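Carboxylesterase YbfK (Bacillus subtilis, PDB 4CCY) hydrolyses carboxylic esters to an alcohol and a carboxylate, as a cytoplasmic carboxylesterase of the alpha/beta hydrolase superfamily. Local coordinates at residues D106-M111 with V136-R141; T122-G127 with R145-V150; K230-P235 with V258-I263; K94-A99 with E209-K214; G131-V136 with A155-S160. All coordinates share one frame; numbering follows the deposited sequence.

Contact 1. Residues D106-M111 with V136-R141; sequences DFAEWM and VNFLLR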
# COMPACT_ATOMS: atom_id res chain seq x y z
N ASP A 106 -1.09 -10.33 -13.56
CA ASP A 106 -1.04 -8.93 -14.00
C ASP A 106 -0.35 -8.01 -12.98
O ASP A 106 0.52 -7.21 -13.36
CB ASP A 106 -2.45 -8.38 -14.26
CG ASP A 106 -3.12 -9.01 -15.47
OD1 ASP A 106 -2.46 -9.63 -16.31
OD2 ASP A 106 -4.35 -8.85 -15.57
N PHE A 107 -0.73 -8.11 -11.71
CA PHE A 107 -0.18 -7.24 -10.67
C PHE A 107 1.34 -7.33 -10.66
O PHE A 107 2.02 -6.30 -10.60
CB PHE A 107 -0.71 -7.57 -9.25
CG PHE A 107 -2.21 -7.58 -9.13
CD1 PHE A 107 -3.02 -6.83 -10.00
CD2 PHE A 107 -2.83 -8.32 -8.12
CE1 PHE A 107 -4.41 -6.85 -9.88
CE2 PHE A 107 -4.20 -8.34 -8.00
CZ PHE A 107 -5.00 -7.61 -8.87
N ALA A 108 1.87 -8.55 -10.68
CA ALA A 108 3.32 -8.77 -10.65
C ALA A 108 3.99 -8.30 -11.95
O ALA A 108 5.09 -7.78 -11.91
CB ALA A 108 3.65 -10.22 -10.34
N GLU A 109 3.31 -8.47 -13.08
CA GLU A 109 3.83 -7.94 -14.35
C GLU A 109 3.89 -6.41 -14.35
O GLU A 109 4.89 -5.83 -14.81
CB GLU A 109 3.07 -8.48 -15.57
CG GLU A 109 3.33 -9.96 -15.86
CD GLU A 109 4.80 -10.27 -16.13
OE1 GLU A 109 5.40 -9.60 -17.01
OE2 GLU A 109 5.38 -11.17 -15.48
N TRP A 110 2.85 -5.77 -13.83
CA TRP A 110 2.83 -4.31 -13.64
C TRP A 110 4.05 -3.85 -12.86
O TRP A 110 4.74 -2.94 -13.28
CB TRP A 110 1.55 -3.87 -12.92
CG TRP A 110 1.59 -2.43 -12.44
CD1 TRP A 110 1.76 -1.29 -13.21
CD2 TRP A 110 1.47 -1.94 -11.06
NE1 TRP A 110 1.74 -0.15 -12.43
CE2 TRP A 110 1.59 -0.48 -11.13
CE3 TRP A 110 1.28 -2.54 -9.82
CZ2 TRP A 110 1.51 0.33 -9.99
CZ3 TRP A 110 1.22 -1.72 -8.68
CH2 TRP A 110 1.33 -0.32 -8.77
N MET A 111 4.33 -4.51 -11.73
CA MET A 111 5.46 -4.13 -10.88
C MET A 111 6.82 -4.38 -11.52
O MET A 111 7.74 -3.59 -11.31
CB MET A 111 5.38 -4.79 -9.49
CG MET A 111 6.39 -4.28 -8.45
SD MET A 111 6.49 -2.48 -8.15
CE MET A 111 4.76 -2.01 -8.05
N VAL A 136 3.16 -9.06 -1.05
CA VAL A 136 3.16 -10.50 -0.82
C VAL A 136 3.07 -11.23 -2.16
O VAL A 136 3.83 -12.17 -2.41
CB VAL A 136 2.03 -10.96 0.11
CG1 VAL A 136 2.08 -12.47 0.32
CG2 VAL A 136 2.11 -10.22 1.44
N ASN A 137 2.17 -10.78 -3.02
CA ASN A 137 2.03 -11.34 -4.37
C ASN A 137 3.32 -11.21 -5.20
O ASN A 137 3.75 -12.17 -5.86
CB ASN A 137 0.86 -10.69 -5.12
CG ASN A 137 0.60 -11.34 -6.46
OD1 ASN A 137 0.19 -12.50 -6.53
ND2 ASN A 137 0.85 -10.59 -7.55
N PHE A 138 3.94 -10.03 -5.14
CA PHE A 138 5.21 -9.78 -5.85
C PHE A 138 6.38 -10.65 -5.37
O PHE A 138 7.08 -11.25 -6.18
CB PHE A 138 5.59 -8.27 -5.81
CG PHE A 138 6.72 -7.92 -6.75
CD1 PHE A 138 6.56 -8.02 -8.12
CD2 PHE A 138 7.96 -7.51 -6.25
CE1 PHE A 138 7.60 -7.71 -8.99
CE2 PHE A 138 9.01 -7.20 -7.11
CZ PHE A 138 8.83 -7.29 -8.48
N LEU A 139 6.60 -10.74 -4.05
CA LEU A 139 7.72 -11.53 -3.54
C LEU A 139 7.54 -13.03 -3.83
O LEU A 139 8.52 -13.76 -3.94
CB LEU A 139 7.96 -11.27 -2.04
CG LEU A 139 6.85 -11.62 -1.05
CD1 LEU A 139 6.91 -13.08 -0.64
CD2 LEU A 139 6.91 -10.71 0.17
N LEU A 140 6.28 -13.49 -3.95
CA LEU A 140 5.99 -14.87 -4.35
C LEU A 140 6.27 -15.10 -5.82
O LEU A 140 6.83 -16.12 -6.20
CB LEU A 140 4.53 -15.23 -4.06
CG LEU A 140 4.10 -15.56 -2.63
CD1 LEU A 140 2.58 -15.61 -2.55
CD2 LEU A 140 4.69 -16.89 -2.17
N ARG A 141 5.85 -14.17 -6.67
CA ARG A 141 5.97 -14.35 -8.12
C ARG A 141 7.28 -13.82 -8.68
O ARG A 141 7.67 -14.22 -9.77
CB ARG A 141 4.82 -13.66 -8.85
CG ARG A 141 3.50 -14.39 -8.74
CD ARG A 141 2.36 -13.50 -9.21
NE ARG A 141 1.07 -14.15 -9.02
CZ ARG A 141 0.55 -15.04 -9.86
NH1 ARG A 141 1.20 -15.41 -10.95
NH2 ARG A 141 -0.63 -15.58 -9.60
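Two helices of the alpha/beta hydrolase fold meet here, helix 104-118 and the helix 130-141 that follows the probable nucleophile elbow, through Ala108 and Met111 on one and Phe138 and Arg141 on the other. Their short axes come within 9.2 Å and cross nearly at right angles, at -82°. The small Ala108 sits at the crossing, its CA 5.3 Å from the CA of Phe138. Met111 lays its chain across the Phe138 ring. Its CG lies 3.7 Å from the ring centroid and close to the ring normal, a CH-pi contact. The SD atom stands above the same face but farther off, 5.3 Å from the centroid, a Met-aromatic contact. Phe138 has CG anti to the backbone N (chi1 -168°), which carries the ring over to Met111. In this fold both helices flank the central sheet, and Phe138 also packs on Val146 of strand 146-152 and on Phe115. With alanine replacing Phe138, Met111 CG and SD would probably lose the ring face they lie over, leaving a gap there. Arg141 covers Ala108 with its aliphatic part, CD lying 3.7 Å from Ala108 CB. Its NE donates to Asn137 OD1 at 3.1 Å, in the guanidinium plane. Asn137 ND2 lies at the edge of the Phe107 ring and donates to the backbone O of Arg104, so both ends of the amide are used.

Contact 2. Residues T122-G127 with R145-V150; sequences TAHLAG and RVERAV
Strands 123-127 and 148-150 run parallel, their axes 4.7 Å apart and 7° from alignment, with a beta bulge that shifts the register by one between Ala123 and Leu125. Before the bulge, Ala123 N donates to Arg145 O and Glu147 N to Ala123 O. Beyond it the ladder continues: Leu125 N to Arg148 O, Val150 N to Leu125 O and Gly127 N to Val150 O. At the bulge a side chain takes over from the backbone. His124 ND1 accepts the N-H of Arg148 at 3.0 Å, with the donor close to the ring plane. With CG beside its own backbone N (chi1 -64°), the ring leans toward the other strand. Glu147 CB approaches His124 ND1 at 3.2 Å, and Glu147 CG lies over a face of the ring. A leucine in place of His124 would probably leave the Arg148 N-H without its acceptor at the bulge. The Glu147 chain bends back at chi2 (-61°) and brings OE2 to Thr122; OG1 of Thr122 donates to the anti lone pair of OE2 at 2.6 Å. Leu125 CD1 meets Val146 CG1 at 3.8 Å, crossing at about a right angle, while Ala126 CB packs on Val150 CB at 3.8 Å. The two strands and helix 130-141 form a beta-alpha-beta unit. Gly127, near the end of strand 123-128, is the first glycine of the probable GxSxG elbow. Strand 56-60 pairs with its other edge, Phe138 and Leu139 of helix 130-141 cover Val146 and Ala149, and Phe115 of helix 104-118 packs on Ala123 and Leu125.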
# COMPACT_ATOMS: atom_id res chain seq x y z
N THR A 122 16.87 -5.06 -8.33
CA THR A 122 16.16 -5.44 -7.09
C THR A 122 15.80 -4.22 -6.24
O THR A 122 16.27 -3.10 -6.51
CB THR A 122 16.99 -6.41 -6.21
OG1 THR A 122 18.10 -5.70 -5.65
CG2 THR A 122 17.49 -7.63 -7.00
N ALA A 123 14.96 -4.43 -5.23
CA ALA A 123 14.59 -3.37 -4.30
C ALA A 123 13.99 -3.93 -3.01
O ALA A 123 13.46 -5.05 -2.98
CB ALA A 123 13.57 -2.42 -4.94
N HIS A 124 14.07 -3.13 -1.96
CA HIS A 124 13.21 -3.32 -0.80
C HIS A 124 11.83 -2.85 -1.16
O HIS A 124 11.66 -1.95 -2.00
CB HIS A 124 13.75 -2.51 0.38
CG HIS A 124 15.13 -2.95 0.86
ND1 HIS A 124 15.41 -4.23 1.20
CD2 HIS A 124 16.30 -2.22 1.07
CE1 HIS A 124 16.69 -4.31 1.60
NE2 HIS A 124 17.23 -3.08 1.52
N LEU A 125 10.81 -3.44 -0.54
CA LEU A 125 9.45 -2.95 -0.70
C LEU A 125 8.77 -2.77 0.66
O LEU A 125 8.99 -3.57 1.58
CB LEU A 125 8.63 -3.90 -1.60
CG LEU A 125 9.09 -4.02 -3.07
CD1 LEU A 125 10.02 -5.20 -3.25
CD2 LEU A 125 7.92 -4.15 -4.04
N ALA A 126 7.97 -1.72 0.80
CA ALA A 126 7.15 -1.54 2.01
C ALA A 126 5.78 -1.10 1.58
O ALA A 126 5.65 -0.24 0.71
CB ALA A 126 7.77 -0.53 2.97
N GLY A 127 4.75 -1.68 2.18
CA GLY A 127 3.40 -1.39 1.76
C GLY A 127 2.33 -1.58 2.82
O GLY A 127 2.48 -2.38 3.74
N ARG A 145 13.57 -10.33 -7.63
CA ARG A 145 13.59 -8.87 -7.73
C ARG A 145 13.44 -8.19 -6.37
O ARG A 145 13.47 -6.97 -6.28
CB ARG A 145 12.50 -8.38 -8.69
CG ARG A 145 12.47 -9.10 -10.04
CD ARG A 145 13.72 -8.87 -10.89
NE ARG A 145 13.87 -7.48 -11.34
CZ ARG A 145 13.27 -6.95 -12.40
NH1 ARG A 145 12.44 -7.69 -13.14
NH2 ARG A 145 13.50 -5.69 -12.73
N VAL A 146 13.32 -8.98 -5.31
CA VAL A 146 13.07 -8.45 -3.97
C VAL A 146 14.27 -8.62 -3.06
O VAL A 146 14.81 -9.73 -2.94
CB VAL A 146 11.85 -9.16 -3.33
CG1 VAL A 146 11.48 -8.50 -2.00
CG2 VAL A 146 10.66 -9.18 -4.29
N GLU A 147 14.67 -7.53 -2.40
CA GLU A 147 15.59 -7.60 -1.26
C GLU A 147 14.81 -8.00 0.01
O GLU A 147 14.64 -9.19 0.27
CB GLU A 147 16.36 -6.28 -1.08
CG GLU A 147 17.33 -5.88 -2.21
CD GLU A 147 18.46 -6.90 -2.42
OE1 GLU A 147 18.90 -7.53 -1.44
OE2 GLU A 147 18.92 -7.08 -3.57
N ARG A 148 14.32 -7.02 0.77
CA ARG A 148 13.52 -7.27 1.98
C ARG A 148 12.13 -6.68 1.84
O ARG A 148 11.94 -5.67 1.17
CB ARG A 148 14.23 -6.73 3.23
CG ARG A 148 15.56 -7.40 3.52
CD ARG A 148 16.14 -7.04 4.89
NE ARG A 148 16.86 -8.21 5.39
CZ ARG A 148 16.78 -8.71 6.61
NH1 ARG A 148 16.04 -8.13 7.55
NH2 ARG A 148 17.48 -9.80 6.90
N ALA A 149 11.14 -7.31 2.48
CA ALA A 149 9.75 -6.92 2.25
C ALA A 149 9.04 -6.60 3.57
O ALA A 149 9.12 -7.37 4.52
CB ALA A 149 9.01 -8.02 1.50
N VAL A 150 8.33 -5.47 3.59
CA VAL A 150 7.56 -5.02 4.75
C VAL A 150 6.08 -4.94 4.40
O VAL A 150 5.67 -4.19 3.50
CB VAL A 150 8.02 -3.62 5.25
CG1 VAL A 150 7.20 -3.21 6.48
CG2 VAL A 150 9.51 -3.60 5.57

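Contact 3. Residues K230-P235 with V258-I263; sequences KSIQVP and VLVPGI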
# COMPACT_ATOMS: atom_id res chain seq x y z
N LYS A 230 4.15 -21.04 2.68
CA LYS A 230 5.29 -21.86 3.05
C LYS A 230 6.45 -21.73 2.06
O LYS A 230 7.59 -22.01 2.42
CB LYS A 230 4.90 -23.34 3.18
CG LYS A 230 4.00 -23.66 4.36
CD LYS A 230 3.14 -24.90 4.09
CE LYS A 230 3.88 -26.18 4.38
NZ LYS A 230 3.02 -27.38 4.20
N SER A 231 6.15 -21.29 0.84
CA SER A 231 7.15 -21.18 -0.24
C SER A 231 7.91 -19.86 -0.28
O SER A 231 8.83 -19.70 -1.07
CB SER A 231 6.50 -21.42 -1.60
OG SER A 231 5.80 -20.26 -2.04
N ILE A 232 7.52 -18.90 0.57
CA ILE A 232 8.19 -17.60 0.63
C ILE A 232 9.68 -17.76 0.98
O ILE A 232 10.02 -18.43 1.96
CB ILE A 232 7.50 -16.63 1.62
CG1 ILE A 232 6.11 -16.24 1.09
CG2 ILE A 232 8.37 -15.41 1.91
CD1 ILE A 232 5.19 -15.63 2.13
N GLN A 233 10.53 -17.14 0.16
CA GLN A 233 11.98 -17.27 0.26
C GLN A 233 12.70 -15.92 0.45
O GLN A 233 13.90 -15.83 0.15
CB GLN A 233 12.54 -17.99 -0.99
CG GLN A 233 12.24 -17.31 -2.33
CD GLN A 233 12.84 -18.02 -3.54
OE1 GLN A 233 12.35 -19.07 -3.96
NE2 GLN A 233 13.90 -17.43 -4.12
N VAL A 234 11.99 -14.89 0.92
CA VAL A 234 12.63 -13.59 1.21
C VAL A 234 12.27 -13.13 2.63
O VAL A 234 11.24 -13.55 3.16
CB VAL A 234 12.27 -12.47 0.19
CG1 VAL A 234 12.37 -12.97 -1.26
CG2 VAL A 234 10.89 -11.87 0.46
N PRO A 235 13.11 -12.27 3.25
CA PRO A 235 12.77 -11.75 4.57
C PRO A 235 11.54 -10.85 4.55
O PRO A 235 11.49 -9.86 3.79
CB PRO A 235 14.01 -10.94 4.97
CG PRO A 235 15.11 -11.46 4.11
CD PRO A 235 14.45 -11.84 2.82
N VAL A 258 3.28 -19.19 11.66
CA VAL A 258 3.45 -20.64 11.51
C VAL A 258 4.00 -20.99 10.12
O VAL A 258 4.89 -21.83 10.00
CB VAL A 258 2.13 -21.41 11.77
CG1 VAL A 258 2.30 -22.90 11.44
CG2 VAL A 258 1.70 -21.26 13.22
N LEU A 259 3.48 -20.33 9.08
CA LEU A 259 3.72 -20.75 7.71
C LEU A 259 4.94 -20.14 7.02
O LEU A 259 5.62 -20.82 6.27
CB LEU A 259 2.46 -20.55 6.85
CG LEU A 259 1.22 -21.34 7.30
CD1 LEU A 259 -0.02 -20.87 6.56
CD2 LEU A 259 1.41 -22.85 7.13
N VAL A 260 5.21 -18.86 7.26
CA VAL A 260 6.24 -18.14 6.51
C VAL A 260 7.62 -18.27 7.16
O VAL A 260 7.82 -17.75 8.25
CB VAL A 260 5.87 -16.64 6.35
CG1 VAL A 260 6.87 -15.93 5.46
CG2 VAL A 260 4.46 -16.45 5.81
N PRO A 261 8.59 -18.92 6.47
CA PRO A 261 9.94 -19.13 7.00
C PRO A 261 10.70 -17.83 7.34
O PRO A 261 10.87 -16.95 6.49
CB PRO A 261 10.67 -19.87 5.86
CG PRO A 261 9.58 -20.50 5.07
CD PRO A 261 8.45 -19.52 5.12
N GLY A 262 11.14 -17.72 8.59
CA GLY A 262 11.94 -16.58 9.04
C GLY A 262 11.18 -15.27 9.19
O GLY A 262 11.80 -14.22 9.32
N ILE A 263 9.85 -15.32 9.18
CA ILE A 263 9.03 -14.10 9.27
C ILE A 263 9.22 -13.38 10.61
O ILE A 263 9.34 -14.01 11.66
CB ILE A 263 7.52 -14.35 9.01
CG1 ILE A 263 6.77 -13.02 8.82
CG2 ILE A 263 6.88 -15.15 10.15
CD1 ILE A 263 5.48 -13.13 8.03
O HOH W 1 10.45 -14.20 5.71
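Apolar contacts carry most of this meeting between Lys230, Ile232, Leu259, Val260 and Pro261. Ile232 and Val260 form its buried part. Ile232 CD1 lies 3.7 Å from Val260 CG1 and nearly as close to CG2, so it touches both branches of the valine. Ile232 CG2 also approaches Val260 CG1, at 3.9 Å. Val260 CG1 is anti to the backbone N (chi1 -174°), which places this branch against the isoleucine. Nearer the surface, Lys230 CG passes obliquely by Leu259 CD2 at 3.9 Å. The lysine chain then bends at chi3 (84°) and its amino end leads away from the 258-263 segment.

Backbone carbonyls make a second group. Lys230 CA approaches Leu259 O at 3.4 Å, a CA-H...O contact with an angle of 160° at the hydrogen. The Pro261 ring faces two carbonyls of the other segment: its CG is 3.6 Å from Lys230 O and its CD is 3.7 Å from Ile232 O.

A water makes the polar link. It donates to Val234 O at 2.7 Å and to Pro261 O, and so spans the two backbones.

The segment 258-263 leaves helix 249-259 and makes a type II turn from Val260 to Ile263, with Gly262 at positive phi, before strand 264-268. The segment 230-235 joins helix 226-230 to strand 236-241. Leu139 and Leu140 of helix 130-141 cover Ile232 from beyond the two segments. With direct contacts made by carbon and carbonyl groups, the fit probably rests on shape and on the burial of Ile232 and Val260, while the bridging water satisfies two backbone oxygens that do not meet.

Contact 4. Residues K94-A99 with E209-K214; sequences KSIPSA and EQRSLK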
# COMPACT_ATOMS: atom_id res chain seq x y z
N LYS A 94 -2.81 9.31 -9.28
CA LYS A 94 -2.34 9.95 -10.52
C LYS A 94 -1.89 8.96 -11.62
O LYS A 94 -1.60 9.36 -12.76
CB LYS A 94 -1.21 10.94 -10.22
CG LYS A 94 -1.65 12.18 -9.45
CD LYS A 94 -0.63 13.29 -9.59
CE LYS A 94 -0.86 14.37 -8.55
NZ LYS A 94 -0.50 15.71 -9.08
N SER A 95 -1.83 7.68 -11.29
CA SER A 95 -1.55 6.68 -12.31
C SER A 95 -2.73 6.59 -13.30
O SER A 95 -3.89 6.75 -12.90
CB SER A 95 -1.18 5.34 -11.67
OG SER A 95 0.01 5.50 -10.90
N ILE A 96 -2.42 6.39 -14.58
CA ILE A 96 -3.42 6.47 -15.67
C ILE A 96 -3.62 5.12 -16.36
O ILE A 96 -2.83 4.72 -17.21
CB ILE A 96 -3.02 7.54 -16.72
CG1 ILE A 96 -2.69 8.87 -16.04
CG2 ILE A 96 -4.12 7.72 -17.76
CD1 ILE A 96 -1.59 9.62 -16.76
N PRO A 97 -4.70 4.41 -16.01
CA PRO A 97 -4.87 3.06 -16.54
C PRO A 97 -5.05 3.02 -18.06
O PRO A 97 -5.76 3.83 -18.63
CB PRO A 97 -6.15 2.56 -15.83
CG PRO A 97 -6.32 3.43 -14.63
CD PRO A 97 -5.73 4.77 -15.01
N SER A 98 -4.35 2.09 -18.71
CA SER A 98 -4.66 1.68 -20.07
C SER A 98 -5.40 0.33 -19.97
O SER A 98 -6.53 0.32 -19.51
CB SER A 98 -3.39 1.58 -20.92
OG SER A 98 -2.48 0.66 -20.36
N ALA A 99 -4.78 -0.78 -20.38
CA ALA A 99 -5.36 -2.11 -20.12
C ALA A 99 -5.61 -2.31 -18.63
O ALA A 99 -4.74 -2.04 -17.80
CB ALA A 99 -4.43 -3.20 -20.64
N GLU A 209 -14.50 4.64 -13.47
CA GLU A 209 -14.53 3.18 -13.26
C GLU A 209 -13.17 2.50 -13.43
O GLU A 209 -12.89 1.49 -12.76
CB GLU A 209 -15.67 2.49 -14.05
CG GLU A 209 -15.68 2.73 -15.55
CD GLU A 209 -16.89 2.10 -16.24
OE1 GLU A 209 -18.03 2.56 -16.02
OE2 GLU A 209 -16.69 1.13 -17.02
N GLN A 210 -12.33 3.05 -14.30
CA GLN A 210 -10.96 2.56 -14.51
C GLN A 210 -10.06 2.73 -13.29
O GLN A 210 -9.04 2.07 -13.17
CB GLN A 210 -10.31 3.28 -15.70
CG GLN A 210 -10.68 2.71 -17.06
CD GLN A 210 -10.19 3.59 -18.20
OE1 GLN A 210 -10.67 4.71 -18.38
NE2 GLN A 210 -9.22 3.09 -18.97
N ARG A 211 -10.44 3.65 -12.40
CA ARG A 211 -9.68 3.92 -11.19
C ARG A 211 -10.46 3.52 -9.93
O ARG A 211 -10.11 3.91 -8.80
CB ARG A 211 -9.25 5.40 -11.15
CG ARG A 211 -8.34 5.80 -12.31
CD ARG A 211 -7.72 7.18 -12.15
NE ARG A 211 -7.31 7.64 -13.47
CZ ARG A 211 -6.47 8.64 -13.73
NH1 ARG A 211 -5.88 9.33 -12.76
NH2 ARG A 211 -6.20 8.94 -14.99
N SER A 212 -11.52 2.74 -10.12
CA SER A 212 -12.31 2.22 -9.02
C SER A 212 -11.85 0.81 -8.70
O SER A 212 -11.88 -0.07 -9.56
CB SER A 212 -13.80 2.21 -9.37
OG SER A 212 -14.25 3.53 -9.61
N LEU A 213 -11.41 0.59 -7.46
CA LEU A 213 -11.01 -0.73 -7.02
C LEU A 213 -12.23 -1.63 -7.00
O LEU A 213 -13.30 -1.22 -6.53
CB LEU A 213 -10.38 -0.66 -5.64
CG LEU A 213 -8.95 -0.11 -5.58
CD1 LEU A 213 -8.63 0.25 -4.14
CD2 LEU A 213 -7.94 -1.10 -6.14
N LYS A 214 -12.08 -2.83 -7.54
CA LYS A 214 -13.16 -3.82 -7.54
C LYS A 214 -12.60 -5.24 -7.48
O LYS A 214 -11.51 -5.49 -7.99
CB LYS A 214 -14.09 -3.63 -8.76
CG LYS A 214 -13.53 -4.15 -10.08
CD LYS A 214 -14.18 -3.44 -11.26
CE LYS A 214 -13.57 -2.05 -11.46
NZ LYS A 214 -14.25 -1.26 -12.52
O HOH W 2 -8.36 0.32 -17.69
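Arg211 lies against the backbone at Ser95 and Ile96, and this is the close-packed side of the contact. Ser95 O sits over the centre of the guanidinium face, 3.3 Å from CZ. From there the angle to NH1 is too poor for a hydrogen bond. Ile96 runs beside the arginine, with CG1 and CG2 each 3.7 Å from Arg211 NH2. Pro97 crosses the arginine chain at about a right angle, its CD 3.6 Å from Arg211 NE. That chain is extended from CG to NE (chi2 -170°), which carries the guanidinium past the proline to Ser95. Arg211 NH1 donates to Asn93 O and also bonds Tyr18 OH, which fixes the group in place. In the fold, the short strand about 96-97 pairs weakly at the edge of the mixed sheet with strand 42-49, and the loop after helix 194-205 lies over it. Toward Gln210 the packing opens. Pro97 CG still approaches Gln210 O at 3.4 Å, but the glutamine side chain reaches Ser98 through a water. This water donates to Ser98 O at 2.6 Å and accepts from Gln210 NE2 at 3.2 Å; Gln210 and Ser98 are both exposed.

Contact 5. Residues G131-V136 with A155-S160; sequences GGSHIV and AEAFIS
The hydrogen bond between the segments runs from Ser133 on helix 130-141 to the backbone of Ala155. Ser133 OG donates to Ala155 O at 2.5 Å. The hydroxyl comes in from above the carbonyl plane, 37° out of it. The torsion at chi1, -59°, sets OG opposite the carbonyl carbon of Ser133 and turns it to the loop. The bond ties a buried hydroxyl to the chain that follows strand 146-152.

Two methyl groups crowd the hydroxyl: Ala155 CB lies 3.6 Å from Ser133 OG, and Ala157 CB lies 3.9 Å from the same oxygen. The apolar contact is Val136 with Phe158. One turn further along the helix, Val136 CG2 meets the Phe158 ring obliquely, 4.1 Å from both CE2 and CZ. This is a looser touch than the one at Ser133.

The helix starts at the probable nucleophile elbow, whose last glycine is Gly131. Ala155 lies beside the probable nucleophile Ser129, their side chains about 4 Å apart, and their backbones are hydrogen-bonded. Farther out, Ala157 makes backbone hydrogen bonds with Tyr222 and Phe224, at strand 222-223 and just after it. Phe224 also touches Val136, and Phe158 packs on Ala252 and Ala256 of helix 249-259.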
# COMPACT_ATOMS: atom_id res chain seq x y z
N GLY A 131 -1.40 -2.25 -1.04
CA GLY A 131 0.00 -2.32 -1.41
C GLY A 131 0.75 -3.41 -0.65
O GLY A 131 1.70 -3.99 -1.16
N GLY A 132 0.34 -3.68 0.58
CA GLY A 132 0.89 -4.80 1.34
C GLY A 132 0.58 -6.12 0.64
O GLY A 132 1.46 -6.97 0.50
N SER A 133 -0.67 -6.29 0.20
CA SER A 133 -1.05 -7.49 -0.55
C SER A 133 -0.37 -7.57 -1.91
O SER A 133 -0.01 -8.65 -2.34
CB SER A 133 -2.57 -7.61 -0.68
OG SER A 133 -3.16 -7.65 0.62
N HIS A 134 -0.13 -6.44 -2.56
CA HIS A 134 0.71 -6.44 -3.78
C HIS A 134 2.09 -6.98 -3.50
O HIS A 134 2.65 -7.76 -4.30
CB HIS A 134 0.81 -5.04 -4.38
CG HIS A 134 -0.35 -4.69 -5.27
ND1 HIS A 134 -0.33 -4.92 -6.61
CD2 HIS A 134 -1.58 -4.12 -4.99
CE1 HIS A 134 -1.50 -4.52 -7.15
NE2 HIS A 134 -2.27 -4.03 -6.16
N ILE A 135 2.66 -6.58 -2.37
CA ILE A 135 4.02 -6.98 -2.02
C ILE A 135 4.12 -8.48 -1.76
O ILE A 135 5.07 -9.11 -2.24
CB ILE A 135 4.60 -6.13 -0.88
CG1 ILE A 135 4.91 -4.73 -1.42
CG2 ILE A 135 5.88 -6.73 -0.31
CD1 ILE A 135 4.92 -3.65 -0.38
N VAL A 136 3.16 -9.06 -1.05
CA VAL A 136 3.16 -10.50 -0.82
C VAL A 136 3.07 -11.23 -2.16
O VAL A 136 3.83 -12.17 -2.41
CB VAL A 136 2.03 -10.96 0.11
CG1 VAL A 136 2.08 -12.47 0.32
CG2 VAL A 136 2.11 -10.22 1.44
N ALA A 155 -4.38 -6.16 3.07
CA ALA A 155 -5.76 -6.38 2.64
C ALA A 155 -5.91 -7.89 2.42
O ALA A 155 -5.46 -8.42 1.39
CB ALA A 155 -6.05 -5.60 1.37
N GLU A 156 -6.52 -8.57 3.39
CA GLU A 156 -6.53 -10.04 3.45
C GLU A 156 -5.12 -10.60 3.40
O GLU A 156 -4.29 -10.26 4.25
CB GLU A 156 -7.43 -10.65 2.37
CG GLU A 156 -8.91 -10.44 2.66
CD GLU A 156 -9.81 -11.43 1.95
OE1 GLU A 156 -9.43 -11.93 0.87
OE2 GLU A 156 -10.90 -11.71 2.48
N ALA A 157 -4.84 -11.46 2.41
CA ALA A 157 -3.53 -12.10 2.24
C ALA A 157 -3.28 -13.22 3.24
O ALA A 157 -3.00 -14.35 2.84
CB ALA A 157 -2.40 -11.07 2.26
N PHE A 158 -3.39 -12.92 4.54
CA PHE A 158 -3.14 -13.93 5.58
C PHE A 158 -4.39 -14.51 6.24
O PHE A 158 -4.34 -15.60 6.81
CB PHE A 158 -2.16 -13.40 6.63
CG PHE A 158 -0.83 -13.06 6.05
CD1 PHE A 158 0.12 -14.05 5.86
CD2 PHE A 158 -0.56 -11.75 5.63
CE1 PHE A 158 1.35 -13.74 5.29
CE2 PHE A 158 0.67 -11.44 5.06
CZ PHE A 158 1.62 -12.43 4.89
N ILE A 159 -5.50 -13.77 6.16
CA ILE A 159 -6.79 -14.21 6.69
C ILE A 159 -7.92 -13.48 5.93
O ILE A 159 -7.69 -12.44 5.31
CB ILE A 159 -6.86 -14.00 8.23
CG1 ILE A 159 -7.76 -15.04 8.90
CG2 ILE A 159 -7.24 -12.58 8.60
CD1 ILE A 159 -7.10 -16.39 9.09
N SER A 160 -9.13 -14.05 5.97
CA SER A 160 -10.32 -13.48 5.31
C SER A 160 -10.83 -12.22 5.99
O SER A 160 -10.71 -12.09 7.21
CB SER A 160 -11.47 -14.50 5.32
OG SER A 160 -11.12 -15.66 4.60

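How the contacts relate
From the N terminus, the 94-99 segment comes first, and contact 4 closes the longest loop when the chain returns at 209-214. Contacts 1, 2 and 5 all nest inside that loop. They cross one another, because their segments alternate along the chain. Contact 1 ties helix 104-118 to helix 130-141, contact 2 pairs strands 123-128 and 146-152, and contact 5 joins the start of helix 130-141 to the loop at 155-160. Contacts 1 and 5 share Val136. Contact 3 opens only after contact 4 has closed and joins the loop before strand 236-241 to the turn before strand 264-268. It touches contacts 1, 2 and 5, while contact 4 lies on the opposite side of the chain's centre.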